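Integron gene cassette protein HFX_CASS3 (Uncultured bacterium, PDB 3FYN) is of unknown function but belongs to the GNAT acetyltransferase family and may transfer an acetyl group from acetyl-CoA to an unidentified acceptor. Local coordinates at residues I73-I76 with E81-G84; V36-M41 with R59-L64; G84-T89 with A119-T124. All coordinates share one frame; numbering follows the deposited sequence.

Contact 1 (I73-I76 with E81-G84)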
ATOM      1  N   ILE A  73     -10.547 -10.897  -2.317  1.00  9.68           N
ATOM      2  CA  ILE A  73     -11.672 -10.309  -3.027  1.00 10.77           C
ATOM      3  C   ILE A  73     -12.967 -10.916  -2.497  1.00  9.56           C
ATOM      4  O   ILE A  73     -13.038 -12.120  -2.252  1.00  9.56           O
ATOM      5  CB  ILE A  73     -11.572 -10.582  -4.540  1.00 11.96           C
ATOM      6  CG1 ILE A  73     -10.205 -10.135  -5.076  1.00 13.82           C
ATOM      7  CG2 ILE A  73     -12.706  -9.890  -5.291  1.00 13.12           C
ATOM      8  CD1 ILE A  73      -9.941 -10.559  -6.512  1.00 17.33           C
ATOM      9  N   TRP A  74     -13.978 -10.073  -2.304  1.00 10.62           N
ATOM     10  CA  TRP A  74     -15.319 -10.530  -1.947  1.00  9.40           C
ATOM     11  C   TRP A  74     -16.314 -10.054  -2.996  1.00 10.35           C
ATOM     12  O   TRP A  74     -16.145  -8.976  -3.574  1.00 12.01           O
ATOM     13  CB  TRP A  74     -15.746  -9.961  -0.597  1.00 10.83           C
ATOM     14  CG  TRP A  74     -15.061 -10.526   0.596  1.00 10.19           C
ATOM     15  CD1 TRP A  74     -15.529 -11.521   1.414  1.00 11.76           C
ATOM     16  CD2 TRP A  74     -13.815 -10.102   1.154  1.00 10.36           C
ATOM     17  NE1 TRP A  74     -14.644 -11.748   2.437  1.00 13.00           N
ATOM     18  CE2 TRP A  74     -13.578 -10.897   2.297  1.00 12.64           C
ATOM     19  CE3 TRP A  74     -12.867  -9.134   0.795  1.00 11.50           C
ATOM     20  CZ2 TRP A  74     -12.440 -10.750   3.087  1.00 12.94           C
ATOM     21  CZ3 TRP A  74     -11.736  -8.989   1.585  1.00 11.54           C
ATOM     22  CH2 TRP A  74     -11.534  -9.795   2.717  1.00 14.17           C
ATOM     23  N   LEU A  75     -17.353 -10.854  -3.225  1.00  9.47           N
ATOM     24  CA  LEU A  75     -18.456 -10.466  -4.087  1.00  9.79           C
ATOM     25  C   LEU A  75     -19.647 -10.123  -3.214  1.00 10.29           C
ATOM     26  O   LEU A  75     -19.810 -10.675  -2.123  1.00 11.52           O
ATOM     27  CB  LEU A  75     -18.828 -11.598  -5.044  1.00 11.69           C
ATOM     28  CG  LEU A  75     -17.929 -11.678  -6.283  1.00 15.52           C
ATOM     29  CD1 LEU A  75     -17.917 -13.075  -6.882  1.00 19.12           C
ATOM     30  CD2 LEU A  75     -18.358 -10.651  -7.317  1.00 16.49           C
ATOM     31  N   ILE A  76     -20.466  -9.200  -3.699  1.00  9.98           N
ATOM     32  CA  ILE A  76     -21.638  -8.746  -2.975  1.00 11.28           C
ATOM     33  C   ILE A  76     -22.847  -9.293  -3.703  1.00 14.85           C
ATOM     34  O   ILE A  76     -23.059  -8.992  -4.877  1.00 16.45           O
ATOM     35  CB  ILE A  76     -21.678  -7.211  -2.921  1.00 14.14           C
ATOM     36  CG1 ILE A  76     -20.416  -6.686  -2.225  1.00 15.39           C
ATOM     37  CG2 ILE A  76     -22.934  -6.728  -2.202  1.00 16.04           C
ATOM     38  CD1 ILE A  76     -20.254  -5.183  -2.289  1.00 16.96           C
ATOM     39  N   GLU A  81     -27.645 -12.903  -8.226  1.00 24.62           N
ATOM     40  CA  GLU A  81     -26.645 -12.087  -8.900  1.00 24.81           C
ATOM     41  C   GLU A  81     -25.612 -11.511  -7.949  1.00 18.73           C
ATOM     42  O   GLU A  81     -25.916 -11.168  -6.809  1.00 19.61           O
ATOM     43  CB  GLU A  81     -27.319 -10.919  -9.616  1.00 32.26           C
ATOM     44  CG  GLU A  81     -27.576 -11.128 -11.088  1.00 40.35           C
ATOM     45  CD  GLU A  81     -27.909  -9.826 -11.783  1.00 45.55           C
ATOM     46  OE1 GLU A  81     -28.578  -8.976 -11.157  1.00 47.27           O
ATOM     47  OE2 GLU A  81     -27.496  -9.649 -12.948  1.00 47.77           O
ATOM     48  N   SER A  82     -24.389 -11.384  -8.437  1.00 15.64           N
ATOM     49  CA  SER A  82     -23.418 -10.532  -7.780  1.00 13.45           C
ATOM     50  C   SER A  82     -23.684  -9.130  -8.295  1.00 14.25           C
ATOM     51  O   SER A  82     -23.739  -8.910  -9.508  1.00 18.08           O
ATOM     52  CB  SER A  82     -21.996 -10.969  -8.118  1.00 15.80           C
ATOM     53  OG  SER A  82     -21.724 -12.242  -7.567  1.00 15.95           O
ATOM     54  N   VAL A  83     -23.866  -8.188  -7.377  1.00 12.76           N
ATOM     55  CA  VAL A  83     -24.169  -6.812  -7.751  1.00 14.37           C
ATOM     56  C   VAL A  83     -23.056  -5.851  -7.347  1.00 15.25           C
ATOM     57  O   VAL A  83     -23.196  -4.638  -7.471  1.00 18.18           O
ATOM     58  CB  VAL A  83     -25.498  -6.334  -7.135  1.00 13.90           C
ATOM     59  CG1 VAL A  83     -26.655  -7.182  -7.648  1.00 16.81           C
ATOM     60  CG2 VAL A  83     -25.435  -6.359  -5.611  1.00 12.98           C
ATOM     61  N   GLY A  84     -21.950  -6.397  -6.858  1.00 13.21           N
ATOM     62  CA  GLY A  84     -20.821  -5.576  -6.477  1.00 12.72           C
ATOM     63  C   GLY A  84     -19.641  -6.412  -6.041  1.00 11.29           C
ATOM     64  O   GLY A  84     -19.725  -7.639  -5.974  1.00 11.36           O
TER

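Contact 2 (V36-M41 with R59-L64)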
ATOM      1  N   VAL A  36     -17.398 -12.774 -13.846  1.00 12.98           N
ATOM      2  CA  VAL A  36     -18.293 -11.796 -13.236  1.00 12.99           C
ATOM      3  C   VAL A  36     -17.519 -10.599 -12.668  1.00 12.87           C
ATOM      4  O   VAL A  36     -17.954  -9.452 -12.795  1.00 12.24           O
ATOM      5  CB  VAL A  36     -19.209 -12.444 -12.168  1.00 13.24           C
ATOM      6  CG1 VAL A  36     -19.816 -11.382 -11.265  1.00 14.72           C
ATOM      7  CG2 VAL A  36     -20.313 -13.264 -12.840  1.00 14.37           C
ATOM      8  N   LEU A  37     -16.360 -10.859 -12.063  1.00 12.44           N
ATOM      9  CA  LEU A  37     -15.528  -9.773 -11.547  1.00 10.67           C
ATOM     10  C   LEU A  37     -15.105  -8.818 -12.660  1.00 11.09           C
ATOM     11  O   LEU A  37     -15.114  -7.597 -12.490  1.00 11.11           O
ATOM     12  CB  LEU A  37     -14.294 -10.327 -10.831  1.00 10.12           C
ATOM     13  CG  LEU A  37     -14.606 -10.909  -9.448  1.00 10.65           C
ATOM     14  CD1 LEU A  37     -13.464 -11.809  -8.964  1.00 12.83           C
ATOM     15  CD2 LEU A  37     -14.908  -9.788  -8.444  1.00 10.78           C
ATOM     16  N   VAL A  38     -14.734  -9.384 -13.802  1.00 11.48           N
ATOM     17  CA  VAL A  38     -14.343  -8.576 -14.948  1.00 12.28           C
ATOM     18  C   VAL A  38     -15.507  -7.719 -15.458  1.00 13.51           C
ATOM     19  O   VAL A  38     -15.319  -6.544 -15.771  1.00 13.73           O
ATOM     20  CB  VAL A  38     -13.748  -9.437 -16.075  1.00 13.77           C
ATOM     21  CG1 VAL A  38     -13.528  -8.600 -17.330  1.00 15.48           C
ATOM     22  CG2 VAL A  38     -12.428 -10.046 -15.612  1.00 13.87           C
ATOM     23  N   ARG A  39     -16.704  -8.301 -15.535  0.71 13.75           N
ATOM     24  CA  ARG A  39     -17.866  -7.521 -15.946  0.71 14.70           C
ATOM     25  C   ARG A  39     -18.136  -6.376 -14.978  0.71 14.02           C
ATOM     26  O   ARG A  39     -18.397  -5.246 -15.393  0.71 14.83           O
ATOM     27  CB  ARG A  39     -19.122  -8.386 -16.074  0.71 18.07           C
ATOM     28  CG  ARG A  39     -20.350  -7.553 -16.414  0.71 21.82           C
ATOM     29  CD  ARG A  39     -21.570  -8.402 -16.721  0.71 27.86           C
ATOM     30  NE  ARG A  39     -22.092  -9.072 -15.535  0.71 32.68           N
ATOM     31  CZ  ARG A  39     -21.768 -10.310 -15.180  0.71 35.01           C
ATOM     32  NH1 ARG A  39     -20.914 -11.006 -15.922  0.71 34.29           N
ATOM     33  NH2 ARG A  39     -22.289 -10.849 -14.086  0.71 35.93           N
ATOM     34  N   LEU A  40     -18.077  -6.671 -13.685  1.00 13.80           N
ATOM     35  CA  LEU A  40     -18.341  -5.651 -12.681  1.00 12.96           C
ATOM     36  C   LEU A  40     -17.297  -4.534 -12.749  1.00 12.27           C
ATOM     37  O   LEU A  40     -17.640  -3.352 -12.702  1.00 13.84           O
ATOM     38  CB  LEU A  40     -18.410  -6.259 -11.274  1.00 13.25           C
ATOM     39  CG  LEU A  40     -19.660  -7.104 -11.008  1.00 12.31           C
ATOM     40  CD1 LEU A  40     -19.490  -7.874  -9.712  1.00 12.85           C
ATOM     41  CD2 LEU A  40     -20.914  -6.233 -10.963  1.00 13.82           C
HETATM   42  N   MSE A  41     -16.024  -4.904 -12.865  1.00 13.34           N
HETATM   43  CA  MSE A  41     -14.975  -3.896 -12.983  1.00 12.07           C
HETATM   44  C   MSE A  41     -15.165  -3.075 -14.260  1.00 13.68           C
HETATM   45  O   MSE A  41     -14.905  -1.874 -14.283  1.00 14.00           O
HETATM   46  CB  MSE A  41     -13.591  -4.538 -12.965  1.00 11.90           C
HETATM   47  CG  MSE A  41     -12.463  -3.519 -12.838  1.00 11.50           C
HETATM   48 SE   MSE A  41     -10.733  -4.377 -12.756  0.73 10.03          SE
HETATM   49  CE  MSE A  41      -9.584  -2.809 -12.604  1.00 13.10           C
ATOM     50  N   ARG A  59      -6.128 -10.710 -16.140  1.00 15.74           N
ATOM     51  CA  ARG A  59      -4.785 -10.868 -15.599  1.00 16.97           C
ATOM     52  C   ARG A  59      -4.709 -10.407 -14.141  1.00 16.29           C
ATOM     53  O   ARG A  59      -4.162 -11.109 -13.283  1.00 15.43           O
ATOM     54  CB  ARG A  59      -3.778 -10.101 -16.468  1.00 19.60           C
ATOM     55  CG  ARG A  59      -2.362 -10.575 -16.353  1.00 24.33           C
ATOM     56  CD  ARG A  59      -1.542 -10.127 -17.565  1.00 21.17           C
ATOM     57  NE  ARG A  59      -1.634  -8.693 -17.837  1.00 24.49           N
ATOM     58  CZ  ARG A  59      -2.180  -8.158 -18.929  1.00 23.26           C
ATOM     59  NH1 ARG A  59      -2.697  -8.928 -19.877  1.00 22.87           N
ATOM     60  NH2 ARG A  59      -2.202  -6.841 -19.082  1.00 23.59           N
ATOM     61  N   ALA A  60      -5.269  -9.235 -13.863  1.00 14.06           N
ATOM     62  CA  ALA A  60      -5.207  -8.653 -12.526  1.00 14.41           C
ATOM     63  C   ALA A  60      -5.963  -9.489 -11.496  1.00 13.57           C
ATOM     64  O   ALA A  60      -5.431  -9.795 -10.424  1.00 14.53           O
ATOM     65  CB  ALA A  60      -5.727  -7.217 -12.539  1.00 15.51           C
ATOM     66  N   PHE A  61      -7.197  -9.867 -11.814  1.00 10.96           N
ATOM     67  CA  PHE A  61      -7.987 -10.647 -10.867  1.00 11.50           C
ATOM     68  C   PHE A  61      -7.347 -12.012 -10.632  1.00 12.86           C
ATOM     69  O   PHE A  61      -7.297 -12.491  -9.505  1.00 12.47           O
ATOM     70  CB  PHE A  61      -9.440 -10.802 -11.332  1.00 11.58           C
ATOM     71  CG  PHE A  61     -10.296  -9.588 -11.083  1.00 11.40           C
ATOM     72  CD1 PHE A  61     -10.527  -9.135  -9.794  1.00 13.26           C
ATOM     73  CD2 PHE A  61     -10.906  -8.927 -12.140  1.00 11.83           C
ATOM     74  CE1 PHE A  61     -11.323  -8.021  -9.562  1.00 13.02           C
ATOM     75  CE2 PHE A  61     -11.700  -7.811 -11.919  1.00 11.36           C
ATOM     76  CZ  PHE A  61     -11.919  -7.365 -10.623  1.00 12.11           C
ATOM     77  N   LYS A  62      -6.845 -12.630 -11.692  1.00 14.69           N
ATOM     78  CA  LYS A  62      -6.206 -13.928 -11.551  1.00 14.59           C
ATOM     79  C   LYS A  62      -4.938 -13.840 -10.718  1.00 14.08           C
ATOM     80  O   LYS A  62      -4.662 -14.723  -9.917  1.00 15.68           O
ATOM     81  CB  LYS A  62      -5.916 -14.550 -12.916  1.00 15.74           C
ATOM     82  CG  LYS A  62      -7.147 -15.175 -13.553  1.00 20.02           C
ATOM     83  CD  LYS A  62      -6.907 -15.526 -15.012  1.00 25.76           C
ATOM     84  CE  LYS A  62      -5.906 -16.652 -15.177  1.00 28.86           C
ATOM     85  NZ  LYS A  62      -5.765 -17.036 -16.619  1.00 30.65           N
ATOM     86  N   ALA A  63      -4.175 -12.769 -10.901  1.00 16.45           N
ATOM     87  CA  ALA A  63      -2.956 -12.579 -10.127  1.00 17.64           C
ATOM     88  C   ALA A  63      -3.266 -12.507  -8.637  1.00 16.74           C
ATOM     89  O   ALA A  63      -2.594 -13.137  -7.816  1.00 19.15           O
ATOM     90  CB  ALA A  63      -2.230 -11.316 -10.576  1.00 18.74           C
ATOM     91  N   LEU A  64      -4.278 -11.724  -8.289  1.00 16.02           N
ATOM     92  CA  LEU A  64      -4.622 -11.526  -6.895  1.00 16.20           C
ATOM     93  C   LEU A  64      -5.218 -12.801  -6.298  1.00 16.89           C
ATOM     94  O   LEU A  64      -4.844 -13.204  -5.202  1.00 19.58           O
ATOM     95  CB  LEU A  64      -5.577 -10.339  -6.753  1.00 15.19           C
ATOM     96  CG  LEU A  64      -5.929  -9.898  -5.335  1.00 18.14           C
ATOM     97  CD1 LEU A  64      -4.688  -9.751  -4.481  1.00 21.25           C
ATOM     98  CD2 LEU A  64      -6.698  -8.596  -5.390  1.00 17.56           C
TER

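Contact 3 (G84-T89 with A119-T124)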
ATOM      1  N   GLY A  84     -21.950  -6.397  -6.858  1.00 13.21           N
ATOM      2  CA  GLY A  84     -20.821  -5.576  -6.477  1.00 12.72           C
ATOM      3  C   GLY A  84     -19.641  -6.412  -6.041  1.00 11.29           C
ATOM      4  O   GLY A  84     -19.725  -7.639  -5.974  1.00 11.36           O
ATOM      5  N   TYR A  85     -18.527  -5.747  -5.754  1.00  9.52           N
ATOM      6  CA  TYR A  85     -17.360  -6.440  -5.238  1.00  9.10           C
ATOM      7  C   TYR A  85     -16.467  -5.480  -4.485  1.00  9.40           C
ATOM      8  O   TYR A  85     -16.597  -4.257  -4.597  1.00 11.59           O
ATOM      9  CB  TYR A  85     -16.576  -7.130  -6.372  1.00 10.40           C
ATOM     10  CG  TYR A  85     -15.816  -6.184  -7.276  1.00  9.29           C
ATOM     11  CD1 TYR A  85     -16.470  -5.465  -8.270  1.00 12.16           C
ATOM     12  CD2 TYR A  85     -14.443  -5.999  -7.124  1.00  9.86           C
ATOM     13  CE1 TYR A  85     -15.778  -4.596  -9.097  1.00 12.85           C
ATOM     14  CE2 TYR A  85     -13.744  -5.137  -7.949  1.00 10.55           C
ATOM     15  CZ  TYR A  85     -14.416  -4.437  -8.929  1.00 11.51           C
ATOM     16  OH  TYR A  85     -13.728  -3.576  -9.745  1.00 12.74           O
ATOM     17  N   ILE A  86     -15.569  -6.045  -3.696  1.00  8.29           N
ATOM     18  CA  ILE A  86     -14.614  -5.244  -2.945  1.00  8.12           C
ATOM     19  C   ILE A  86     -13.288  -5.978  -2.893  1.00  8.96           C
ATOM     20  O   ILE A  86     -13.244  -7.205  -2.745  1.00  8.87           O
ATOM     21  CB  ILE A  86     -15.152  -4.911  -1.526  1.00 10.09           C
ATOM     22  CG1 ILE A  86     -14.254  -3.894  -0.815  1.00 10.99           C
ATOM     23  CG2 ILE A  86     -15.349  -6.177  -0.693  1.00 12.41           C
ATOM     24  CD1 ILE A  86     -14.936  -3.222   0.369  1.00 10.89           C
ATOM     25  N   VAL A  87     -12.206  -5.221  -3.034  1.00  9.27           N
ATOM     26  CA  VAL A  87     -10.873  -5.790  -3.085  1.00  9.61           C
ATOM     27  C   VAL A  87     -10.027  -5.253  -1.945  1.00  9.17           C
ATOM     28  O   VAL A  87      -9.917  -4.045  -1.762  1.00  9.74           O
ATOM     29  CB  VAL A  87     -10.176  -5.447  -4.419  1.00  9.89           C
ATOM     30  CG1 VAL A  87      -8.781  -6.031  -4.442  1.00 11.87           C
ATOM     31  CG2 VAL A  87     -10.998  -5.969  -5.588  1.00 10.59           C
ATOM     32  N   LEU A  88      -9.436  -6.165  -1.183  1.00  8.50           N
ATOM     33  CA  LEU A  88      -8.472  -5.824  -0.143  1.00  8.22           C
ATOM     34  C   LEU A  88      -7.071  -6.166  -0.636  1.00  9.37           C
ATOM     35  O   LEU A  88      -6.810  -7.296  -1.046  1.00 10.12           O
ATOM     36  CB  LEU A  88      -8.773  -6.636   1.122  1.00  8.49           C
ATOM     37  CG  LEU A  88      -7.702  -6.641   2.218  1.00  9.41           C
ATOM     38  CD1 LEU A  88      -7.604  -5.280   2.901  1.00  8.90           C
ATOM     39  CD2 LEU A  88      -7.998  -7.723   3.241  1.00 11.99           C
ATOM     40  N   THR A  89      -6.160  -5.198  -0.605  1.00  9.60           N
ATOM     41  CA  THR A  89      -4.763  -5.515  -0.882  1.00  9.43           C
ATOM     42  C   THR A  89      -3.918  -5.271   0.357  1.00 11.11           C
ATOM     43  O   THR A  89      -4.276  -4.455   1.206  1.00 11.75           O
ATOM     44  CB  THR A  89      -4.210  -4.743  -2.091  1.00 10.13           C
ATOM     45  OG1 THR A  89      -4.327  -3.336  -1.854  1.00 12.82           O
ATOM     46  CG2 THR A  89      -4.991  -5.110  -3.342  1.00 11.85           C
ATOM     47  N   ALA A 119     -21.887  -0.831   3.241  1.00 18.10           N
ATOM     48  CA  ALA A 119     -21.530  -0.873   4.654  1.00 17.98           C
ATOM     49  C   ALA A 119     -21.189  -2.294   5.074  1.00 15.46           C
ATOM     50  O   ALA A 119     -20.221  -2.522   5.798  1.00 15.49           O
ATOM     51  CB  ALA A 119     -22.670  -0.323   5.502  1.00 20.36           C
ATOM     52  N   ALA A 120     -21.990  -3.253   4.618  1.00 14.60           N
ATOM     53  CA  ALA A 120     -21.744  -4.656   4.931  1.00 13.86           C
ATOM     54  C   ALA A 120     -20.416  -5.128   4.355  1.00 13.47           C
ATOM     55  O   ALA A 120     -19.657  -5.837   5.021  1.00 14.24           O
ATOM     56  CB  ALA A 120     -22.890  -5.533   4.428  1.00 14.03           C
ATOM     57  N   ALA A 121     -20.137  -4.735   3.117  1.00 13.11           N
ATOM     58  CA  ALA A 121     -18.883  -5.103   2.469  1.00 10.43           C
ATOM     59  C   ALA A 121     -17.670  -4.588   3.241  1.00 11.87           C
ATOM     60  O   ALA A 121     -16.693  -5.313   3.421  1.00 12.04           O
ATOM     61  CB  ALA A 121     -18.853  -4.601   1.019  1.00 10.20           C
ATOM     62  N   LEU A 122     -17.728  -3.332   3.678  1.00 12.67           N
ATOM     63  CA  LEU A 122     -16.628  -2.745   4.436  1.00 12.63           C
ATOM     64  C   LEU A 122     -16.426  -3.429   5.789  1.00 12.74           C
ATOM     65  O   LEU A 122     -15.296  -3.614   6.229  1.00 13.56           O
ATOM     66  CB  LEU A 122     -16.821  -1.236   4.608  1.00 12.92           C
ATOM     67  CG  LEU A 122     -16.678  -0.402   3.329  1.00 14.62           C
ATOM     68  CD1 LEU A 122     -17.192   1.010   3.556  1.00 15.29           C
ATOM     69  CD2 LEU A 122     -15.231  -0.375   2.828  1.00 14.37           C
ATOM     70  N   GLN A 123     -17.520  -3.802   6.443  0.54 13.79           N
ATOM     71  CA  GLN A 123     -17.422  -4.512   7.713  0.54 15.17           C
ATOM     72  C   GLN A 123     -16.772  -5.874   7.526  0.54 13.59           C
ATOM     73  O   GLN A 123     -15.980  -6.318   8.356  0.54 14.00           O
ATOM     74  CB  GLN A 123     -18.799  -4.656   8.359  0.54 17.16           C
ATOM     75  CG  GLN A 123     -19.306  -3.366   8.964  0.54 20.15           C
ATOM     76  CD  GLN A 123     -18.328  -2.782   9.966  0.54 22.82           C
ATOM     77  OE1 GLN A 123     -18.003  -3.412  10.973  0.54 24.50           O
ATOM     78  NE2 GLN A 123     -17.847  -1.576   9.691  0.54 23.82           N
ATOM     79  N   THR A 124     -17.100  -6.530   6.419  1.00 11.35           N
ATOM     80  CA  THR A 124     -16.514  -7.823   6.099  1.00 12.42           C
ATOM     81  C   THR A 124     -15.007  -7.707   5.877  1.00 11.21           C
ATOM     82  O   THR A 124     -14.233  -8.519   6.379  1.00 11.40           O
ATOM     83  CB  THR A 124     -17.186  -8.438   4.862  1.00 14.15           C
ATOM     84  OG1 THR A 124     -18.555  -8.708   5.171  1.00 17.99           O
ATOM     85  CG2 THR A 124     -16.508  -9.737   4.476  1.00 14.52           C
TER

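Contact 1 (I73-I76 with E81-G84)
A classic beta bulge joins the two strands of a hairpin here, with Val83 and Gly84 both facing Ile76. The carbonyl oxygen of Ile76 takes most of the bonding. Val83 N donates to Ile76 O at 2.7 Å, and it arrives nearly in line with the carbonyl (172° at the oxygen). Gly84 N reaches Ile76 O only weakly, at 3.4 Å. Ser82 CA adds a CA-H...O contact to the same oxygen. In return, Ile76 N donates to Gly84 O at 2.9 Å. The donor there stands well above the carbonyl plane of Gly84. Strands 71-78 and 81-93 form this hairpin, and both belong to the central mixed sheet of the GNAT-like fold. The side chains pack beside the bonded backbone. Leu75 CG is anti to its carbonyl carbon and beside the backbone N (chi1 -82°). This brings Leu75 CD2 to 3.6 Å from Gly84 O. The same methyl lies 3.7 Å from Ser82 OG. With an alanine at Leu75, a gap would probably open beside Ser82 OG and Gly84 O, and Leu37 and Leu40 of helix 34-47 would lose one of their apolar neighbours. Ile76 lies over glycine backbone, with its CB 3.6 Å from Gly84 O and its CD1 4.0 Å from Gly84 C. Next to Gly84, Val83 CG2 meets Ile76 CG2 at 4.2 Å. Beyond the hairpin, Ile76 also packs on Leu117 and Ala121 of helix 117-131.

Contact 2 (V36-M41 with R59-L64)
Leu37 and Phe61 mark the nearest approach of the two helical segments: their CA atoms are 7.6 Å apart, and the segment axes come within 10.3 Å at an angle of 128° between their N-to-C directions. The contact is built round the Phe61 ring, which reaches across from helix 54-66 to helix 34-47. Leu37 CB lies over one face of the ring, 3.7 Å from the centroid and only 8° off the normal, so this is a CH-pi contact. Leu37 CD1 comes down near the same ring, 4.1 Å from Phe61 CD1. The backbone takes part as well: Leu37 O is 3.5 Å from Phe61 CE2. Val38 touches with one branch, CG2, which meets Phe61 CD2 at 4.0 Å. Met41, present as selenomethionine, makes a Met-aromatic contact. Its CG is anti to the backbone N (chi1 -170°) and the chain beyond is extended, which carries the selenium out to the ring. Met41 SE sits 3.7 Å from Phe61 CE2 and approaches obliquely. Met41 CB lies at the ring edge, in plane, 3.9 Å from the same carbon. These helices, 34-47 and 54-66, lie on one side of the sheet, where Leu37 and Phe61 both pack on Ile73 of strand 71-78. Met94 of the second subunit packs on Met41 and Phe61, so the contact also adjoins the dimer interface. Leu37 O is held by the helix bond from Met41 N and meets the ring only as packing. With no polar side chain taking part, the grip is probably mainly dispersion and shape fit, helped by the CH-pi and selenium-ring contacts.

Contact 3 (G84-T89 with A119-T124)
Ile86 reaches from strand 81-93 to Ala121 and Leu122 on helix 117-131. Its CB already points at the helix and stands 4.5 Å from Ala121 CB. Two branches leave it. The CG2 methyl takes the place between the backbone N and the carbonyl carbon, and lies 4.2 Å from Ala121 CB. CG1 goes the other way, anti to the backbone N (chi1 -171°), and serves as a spacer that carries the last methyl forward. That methyl, CD1, does most of the touching. It lies 4.1 Å from Ala121 O, 4.2 Å from Ala121 CB and 3.8 Å from Leu122 CD2. The Ile86 and Leu122 side chains cross at about a right angle. This is strand-to-helix packing on one side of the GNAT-like sheet. A glycine-rich sequence resembling the family's acetyl-CoA pyrophosphate-binding motif runs into the start of helix 117-131, consistent with a role in holding that cofactor. With only a methyl at Ala121, the helix can come close: Ile86 CA and Ala121 CA are 6.9 Å apart. Leu122 starts out pointing away from the strand, yet its end bends nearer and only CD2 joins in. Trp74 and Phe106, on the two neighbouring strands, also pack on Ile86. The next residue back, Tyr85, points away from this helix and packs on Leu37, Leu40 and Met41 of helix 34-47.

Every touching residue of contacts 2 and 3 is buried, while contact 1 reaches the surface at Glu81. Contact 3 lies nearest the centre of the chain. Contacts 1 and 3 share Gly84 and strand 81-93. Contact 1 joins that strand to its hairpin partner through backbone bonds, while contact 3 joins it to a helix through apolar methyls. Contact 2 pairs two helices on the opposite side of the sheet, around an aromatic ring. It meets contact 1 where Ile73 CD1 packs on Phe61 CD1, 3.6 Å away. Tyr85 CD1 and Leu40 CB, 3.7 Å apart, connect contacts 2 and 3. The second subunit reaches contacts 2 and 3 but not the segments of contact 1.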